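Local coordinates for putative exported protein (PDB 4RAA) that is of unknown function but folds as a six-bladed beta-propeller of the YWTD superfamily and is probably exported, at residues 87-92 and 101-106; 108-113 and 122-127. All coordinates share one frame; numbering follows the deposited sequence.

Contact 1. Residues 87-92 and 101-106; sequences ILLSSF and IAAIDI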
loop_
_atom_site.group_PDB
_atom_site.type_symbol
_atom_site.label_atom_id
_atom_site.label_comp_id
_atom_site.label_asym_id
_atom_site.label_seq_id
_atom_site.Cartn_x
_atom_site.Cartn_y
_atom_site.Cartn_z
ATOM N N ILE A 87 -2.165 -1.407 16.936
ATOM C CA ILE A 87 -2.983 -1.880 18.083
ATOM C C ILE A 87 -2.637 -3.310 18.480
ATOM O O ILE A 87 -2.446 -3.567 19.667
ATOM C CB ILE A 87 -4.524 -1.730 17.847
ATOM C CG1 ILE A 87 -5.011 -0.320 18.219
ATOM C CG2 ILE A 87 -5.367 -2.644 18.747
ATOM C CD1 ILE A 87 -4.359 0.813 17.472
ATOM N N LEU A 88 -2.610 -4.230 17.515
ATOM C CA LEU A 88 -2.362 -5.649 17.803
ATOM C C LEU A 88 -1.528 -6.368 16.724
ATOM O O LEU A 88 -2.045 -6.823 15.698
ATOM C CB LEU A 88 -3.691 -6.385 18.043
ATOM C CG LEU A 88 -3.586 -7.777 18.702
ATOM C CD1 LEU A 88 -3.183 -7.671 20.173
ATOM C CD2 LEU A 88 -4.902 -8.527 18.567
ATOM N N LEU A 89 -0.231 -6.465 17.002
ATOM C CA LEU A 89 0.740 -7.133 16.156
ATOM C C LEU A 89 0.742 -8.641 16.384
ATOM O O LEU A 89 0.810 -9.094 17.518
ATOM C CB LEU A 89 2.152 -6.565 16.406
ATOM C CG LEU A 89 2.630 -5.395 15.539
ATOM C CD1 LEU A 89 1.539 -4.399 15.236
ATOM C CD2 LEU A 89 3.850 -4.719 16.163
ATOM N N SER A 90 0.659 -9.393 15.291
ATOM C CA SER A 90 0.740 -10.850 15.289
ATOM C C SER A 90 2.108 -11.342 14.822
ATOM O O SER A 90 2.540 -12.407 15.239
ATOM C CB SER A 90 -0.326 -11.426 14.366
ATOM O OG SER A 90 -0.218 -10.839 13.085
ATOM N N SER A 91 2.774 -10.589 13.950
ATOM C CA SER A 91 4.068 -10.994 13.397
ATOM C C SER A 91 4.790 -9.844 12.675
ATOM O O SER A 91 4.255 -8.747 12.529
ATOM C CB SER A 91 3.856 -12.141 12.388
ATOM O OG SER A 91 5.085 -12.640 11.918
ATOM N N PHE A 92 6.021 -10.119 12.253
ATOM C CA PHE A 92 6.812 -9.197 11.428
ATOM C C PHE A 92 7.902 -9.968 10.663
ATOM O O PHE A 92 8.104 -11.155 10.888
ATOM C CB PHE A 92 7.418 -8.061 12.276
ATOM C CG PHE A 92 8.458 -8.525 13.264
ATOM C CD1 PHE A 92 8.088 -9.007 14.517
ATOM C CD2 PHE A 92 9.820 -8.497 12.935
ATOM C CE1 PHE A 92 9.050 -9.449 15.423
ATOM C CE2 PHE A 92 10.782 -8.943 13.837
ATOM C CZ PHE A 92 10.397 -9.416 15.087
ATOM N N ILE A 101 11.538 -3.369 7.747
ATOM C CA ILE A 101 10.925 -4.260 8.738
ATOM C C ILE A 101 9.410 -4.030 8.586
ATOM O O ILE A 101 8.930 -2.917 8.796
ATOM C CB ILE A 101 11.368 -3.953 10.188
ATOM C CG1 ILE A 101 12.870 -4.187 10.354
ATOM C CG2 ILE A 101 10.583 -4.817 11.182
ATOM C CD1 ILE A 101 13.451 -3.492 11.562
ATOM N N ALA A 102 8.680 -5.087 8.230
ATOM C CA ALA A 102 7.242 -5.036 7.969
ATOM C C ALA A 102 6.488 -5.759 9.072
ATOM O O ALA A 102 6.592 -6.982 9.171
ATOM C CB ALA A 102 6.940 -5.681 6.622
ATOM N N ALA A 103 5.744 -5.010 9.888
ATOM C CA ALA A 103 4.932 -5.575 10.969
ATOM C C ALA A 103 3.455 -5.637 10.538
ATOM O O ALA A 103 2.951 -4.699 9.894
ATOM C CB ALA A 103 5.086 -4.743 12.222
ATOM N N ILE A 104 2.781 -6.734 10.913
ATOM C CA ILE A 104 1.372 -7.012 10.591
ATOM C C ILE A 104 0.464 -6.721 11.792
ATOM O O ILE A 104 0.528 -7.423 12.803
ATOM C CB ILE A 104 1.169 -8.488 10.153
ATOM C CG1 ILE A 104 1.995 -8.788 8.894
ATOM C CG2 ILE A 104 -0.318 -8.798 9.900
ATOM C CD1 ILE A 104 2.009 -10.242 8.479
ATOM N N ASP A 105 -0.406 -5.720 11.635
ATOM C CA ASP A 105 -1.385 -5.322 12.639
ATOM C C ASP A 105 -2.735 -5.962 12.275
ATOM O O ASP A 105 -3.423 -5.476 11.370
ATOM C CB ASP A 105 -1.480 -3.784 12.682
ATOM C CG ASP A 105 -2.387 -3.256 13.796
ATOM O OD1 ASP A 105 -2.943 -4.035 14.601
ATOM O OD2 ASP A 105 -2.535 -2.022 13.882
ATOM N N ILE A 106 -3.090 -7.057 12.967
ATOM C CA ILE A 106 -4.388 -7.758 12.763
ATOM C C ILE A 106 -5.622 -7.017 13.315
ATOM O O ILE A 106 -6.747 -7.349 12.953
ATOM C CB ILE A 106 -4.402 -9.224 13.284
ATOM C CG1 ILE A 106 -4.089 -9.329 14.806
ATOM C CG2 ILE A 106 -3.450 -10.062 12.458
ATOM C CD1 ILE A 106 -4.352 -10.697 15.422
#
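Asp105 turns CG away from its own backbone N (chi1 -175°), which carries the carboxylate across to the backbone of Ile87 and Leu88, while Phe92, at chi1 67°, carries its ring beside Ile101. The carboxylate takes two consecutive backbone N-H groups, one on each oxygen: Leu88 N lies 2.9 Å from Asp105 OD1 and Ile87 N 3.1 Å from Asp105 OD2. Both donors come from above the carboxylate plane, about 43° out of it. Gln108 NE2 and the backbone N of Ala107 bind the same two oxygens from the following loop. Along the backbones, Ile106 N reaches Leu88 O at 2.9 Å just beyond the strand ends; Ser90 N bonds to Ile104 O, and Ile104 N to Ser91 O (3.0 Å). On the face shared by Leu89, Phe92, Ala103 and Asp105, Leu89 CD1 packs on Asp105 CB at 4.0 Å, crossing it at about a right angle, and Phe92 CB rests against Ala103 CB. Phe92 CD2 lies 4.1 Å from Ile101 CG2, the two side chains pointing the same way. Ser90 OG, bonded to Ser132 O, also touches Ile106 CG2. Four N-H donors, two on each oxygen, thus grip one buried carboxylate, which would probably stabilise its negative charge and fix its rotation where the antiparallel pairing gives way to loop.

Contact 2. Residues 108-113 and 122-127; sequences QDKVLY and LYERRL. With PO4 (phosphate ion), chain B.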
loop_
_atom_site.group_PDB
_atom_site.type_symbol
_atom_site.label_atom_id
_atom_site.label_comp_id
_atom_site.label_asym_id
_atom_site.label_seq_id
_atom_site.Cartn_x
_atom_site.Cartn_y
_atom_site.Cartn_z
ATOM N N GLN A 108 -6.104 -3.542 13.074
ATOM C CA GLN A 108 -6.439 -2.495 12.097
ATOM C C GLN A 108 -6.327 -2.905 10.616
ATOM O O GLN A 108 -6.501 -2.051 9.736
ATOM C CB GLN A 108 -5.616 -1.236 12.404
ATOM C CG GLN A 108 -5.951 -0.668 13.771
ATOM C CD GLN A 108 -5.274 0.651 14.072
ATOM O OE1 GLN A 108 -5.946 1.647 14.341
ATOM N NE2 GLN A 108 -3.943 0.669 14.031
ATOM N N ASP A 109 -6.089 -4.198 10.348
ATOM C CA ASP A 109 -6.009 -4.758 8.980
ATOM C C ASP A 109 -5.034 -4.018 8.077
ATOM O O ASP A 109 -5.380 -3.600 6.966
ATOM C CB ASP A 109 -7.412 -4.856 8.351
ATOM C CG ASP A 109 -8.261 -5.922 9.006
ATOM O OD1 ASP A 109 -7.937 -7.119 8.805
ATOM O OD2 ASP A 109 -9.250 -5.565 9.691
ATOM N N LYS A 110 -3.815 -3.843 8.594
ATOM C CA LYS A 110 -2.738 -3.175 7.862
ATOM C C LYS A 110 -1.345 -3.750 8.137
ATOM O O LYS A 110 -1.130 -4.462 9.114
ATOM C CB LYS A 110 -2.763 -1.666 8.125
ATOM C CG LYS A 110 -2.722 -1.260 9.591
ATOM C CD LYS A 110 -2.437 0.234 9.717
ATOM C CE LYS A 110 -2.414 0.682 11.173
ATOM N NZ LYS A 110 -1.966 2.092 11.369
ATOM N N VAL A 111 -0.432 -3.426 7.230
ATOM C CA VAL A 111 0.975 -3.810 7.265
ATOM C C VAL A 111 1.730 -2.499 7.409
ATOM O O VAL A 111 1.490 -1.583 6.623
ATOM C CB VAL A 111 1.420 -4.450 5.921
ATOM C CG1 VAL A 111 2.857 -4.950 6.005
ATOM C CG2 VAL A 111 0.502 -5.599 5.541
ATOM N N LEU A 112 2.643 -2.403 8.371
ATOM C CA LEU A 112 3.431 -1.174 8.571
ATOM C C LEU A 112 4.889 -1.467 8.268
ATOM O O LEU A 112 5.446 -2.432 8.805
ATOM C CB LEU A 112 3.264 -0.610 9.980
ATOM C CG LEU A 112 1.796 -0.372 10.379
ATOM C CD1 LEU A 112 1.227 -1.556 11.160
ATOM C CD2 LEU A 112 1.646 0.896 11.199
ATOM N N TYR A 113 5.482 -0.639 7.399
ATOM C CA TYR A 113 6.867 -0.764 6.968
ATOM C C TYR A 113 7.705 0.297 7.673
ATOM O O TYR A 113 7.382 1.477 7.619
ATOM C CB TYR A 113 6.979 -0.608 5.445
ATOM C CG TYR A 113 6.254 -1.701 4.685
ATOM C CD1 TYR A 113 4.858 -1.674 4.532
ATOM C CD2 TYR A 113 6.956 -2.776 4.128
ATOM C CE1 TYR A 113 4.193 -2.690 3.845
ATOM C CE2 TYR A 113 6.304 -3.800 3.446
ATOM C CZ TYR A 113 4.923 -3.756 3.305
ATOM O OH TYR A 113 4.264 -4.754 2.635
ATOM N N LEU A 122 8.232 4.261 7.290
ATOM C CA LEU A 122 8.321 4.458 5.835
ATOM C C LEU A 122 6.933 4.630 5.215
ATOM O O LEU A 122 6.652 5.676 4.627
ATOM C CB LEU A 122 9.065 3.293 5.165
ATOM C CG LEU A 122 10.584 3.367 5.041
ATOM C CD1 LEU A 122 11.256 3.845 6.309
ATOM C CD2 LEU A 122 11.120 2.007 4.616
ATOM N N TYR A 123 6.088 3.603 5.333
ATOM C CA TYR A 123 4.714 3.632 4.788
ATOM C C TYR A 123 3.868 2.479 5.294
ATOM O O TYR A 123 4.411 1.524 5.844
ATOM C CB TYR A 123 4.725 3.576 3.255
ATOM C CG TYR A 123 5.245 2.283 2.647
ATOM C CD1 TYR A 123 6.616 2.031 2.543
ATOM C CD2 TYR A 123 4.357 1.318 2.144
ATOM C CE1 TYR A 123 7.092 0.853 1.971
ATOM C CE2 TYR A 123 4.816 0.139 1.570
ATOM C CZ TYR A 123 6.179 -0.094 1.480
ATOM O OH TYR A 123 6.612 -1.271 0.904
ATOM N N GLU A 124 2.549 2.570 5.104
ATOM C CA GLU A 124 1.618 1.502 5.518
ATOM C C GLU A 124 0.632 1.170 4.411
ATOM O O GLU A 124 0.182 2.060 3.690
ATOM C CB GLU A 124 0.859 1.852 6.816
ATOM C CG GLU A 124 -0.115 3.037 6.735
ATOM C CD GLU A 124 -0.816 3.368 8.049
ATOM O OE1 GLU A 124 -0.548 2.735 9.092
ATOM O OE2 GLU A 124 -1.650 4.297 8.040
ATOM N N ARG A 125 0.296 -0.114 4.314
ATOM C CA ARG A 125 -0.667 -0.639 3.341
ATOM C C ARG A 125 -1.680 -1.509 4.055
ATOM O O ARG A 125 -1.428 -1.950 5.172
ATOM C CB ARG A 125 0.040 -1.514 2.321
ATOM C CG ARG A 125 1.102 -0.812 1.518
ATOM C CD ARG A 125 1.696 -1.780 0.505
ATOM N NE ARG A 125 0.696 -2.280 -0.438
ATOM C CZ ARG A 125 0.839 -3.333 -1.235
ATOM N NH1 ARG A 125 1.955 -4.065 -1.233
ATOM N NH2 ARG A 125 -0.166 -3.683 -2.035
ATOM N N ARG A 126 -2.802 -1.787 3.396
ATOM C CA ARG A 126 -3.820 -2.670 3.968
ATOM C C ARG A 126 -3.458 -4.111 3.682
ATOM O O ARG A 126 -2.862 -4.414 2.640
ATOM C CB ARG A 126 -5.200 -2.398 3.389
ATOM C CG ARG A 126 -5.720 -1.030 3.736
ATOM C CD ARG A 126 -7.043 -0.760 3.061
ATOM N NE ARG A 126 -6.953 -0.772 1.601
ATOM C CZ ARG A 126 -7.978 -0.553 0.776
ATOM N NH1 ARG A 126 -9.200 -0.285 1.247
ATOM N NH2 ARG A 126 -7.774 -0.592 -0.546
ATOM N N LEU A 127 -3.829 -4.994 4.614
ATOM C CA LEU A 127 -3.645 -6.418 4.435
ATOM C C LEU A 127 -4.517 -6.804 3.263
ATOM O O LEU A 127 -5.647 -6.333 3.175
ATOM C CB LEU A 127 -4.122 -7.231 5.638
ATOM C CG LEU A 127 -3.424 -7.158 6.993
ATOM C CD1 LEU A 127 -4.212 -8.016 7.970
ATOM C CD2 LEU A 127 -1.968 -7.611 6.934
HETATM P P PO4 B . -3.162 -1.761 -0.762
HETATM O O1 PO4 B . -3.536 -2.885 0.177
HETATM O O2 PO4 B . -4.396 -0.970 -1.149
HETATM O O3 PO4 B . -2.177 -0.828 -0.099
HETATM O O4 PO4 B . -2.506 -2.371 -1.978
#
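Strands 110-113 and 122-126 run antiparallel at 162°, with a classic beta bulge where Leu122 and Tyr123 both face Tyr113. Tyr113 and Tyr123 form an offset stack, centroids 4.3 Å apart and planes at 6°; Tyr123 OH sits over the centre of the Tyr113 ring, and Tyr113 CB lies over the Tyr123 face. Beside Leu112, the extended Glu124 chain brings OE1 to Lys110 NZ in a salt bridge of 2.8 Å, met on the syn side of the carboxylate; NZ also binds Glu85 O. At the other end Leu127 CD2 packs on Val111 CG2 at 3.5 Å. Arg125, bent at chi3 (61°), turns its guanidinium edge to a phosphate ion, probably from the crystallisation liquor: NH2 bonds to O4 at 2.7 Å and NE to O3 at 3.2 Å. Arg126 NH2 adds a weak bond to phosphate O2. The second subunit pairs its Asp167 with Arg126 NH1 in a salt bridge, stacks its Tyr123 on this Tyr123 and binds the phosphate through its own Arg125. Strand 100-105 lies beside strand 110-115 in the same sheet, its side chains touching Lys110, Leu112, Tyr113 and Leu127, and Trp144 of strand 142-145 touches Val111 and Leu127.

In the fold
Contacts 1 and 2 are successive antiparallel hairpins of one sheet, joined where strand 100-105 pairs with strand 110-115: Ala103 O meets Leu112 N at 2.8 Å, and Asp105 N meets Lys110 O at 2.9 Å. Asp109 and Lys110 both face Asp105, forming a G1 beta bulge in this connection. Contact 1 is largely buried, its centre about 14 Å from that of the chain; contact 2 lies about 22 Å out, partly buried at the outermost strand of the sheet within this chain. Their chemistry follows this: inside, one carboxylate is met by uncharged N-H groups amid apolar packing, whereas outside, a salt bridge, arginines and stacked tyrosines face a phosphate and the second subunit.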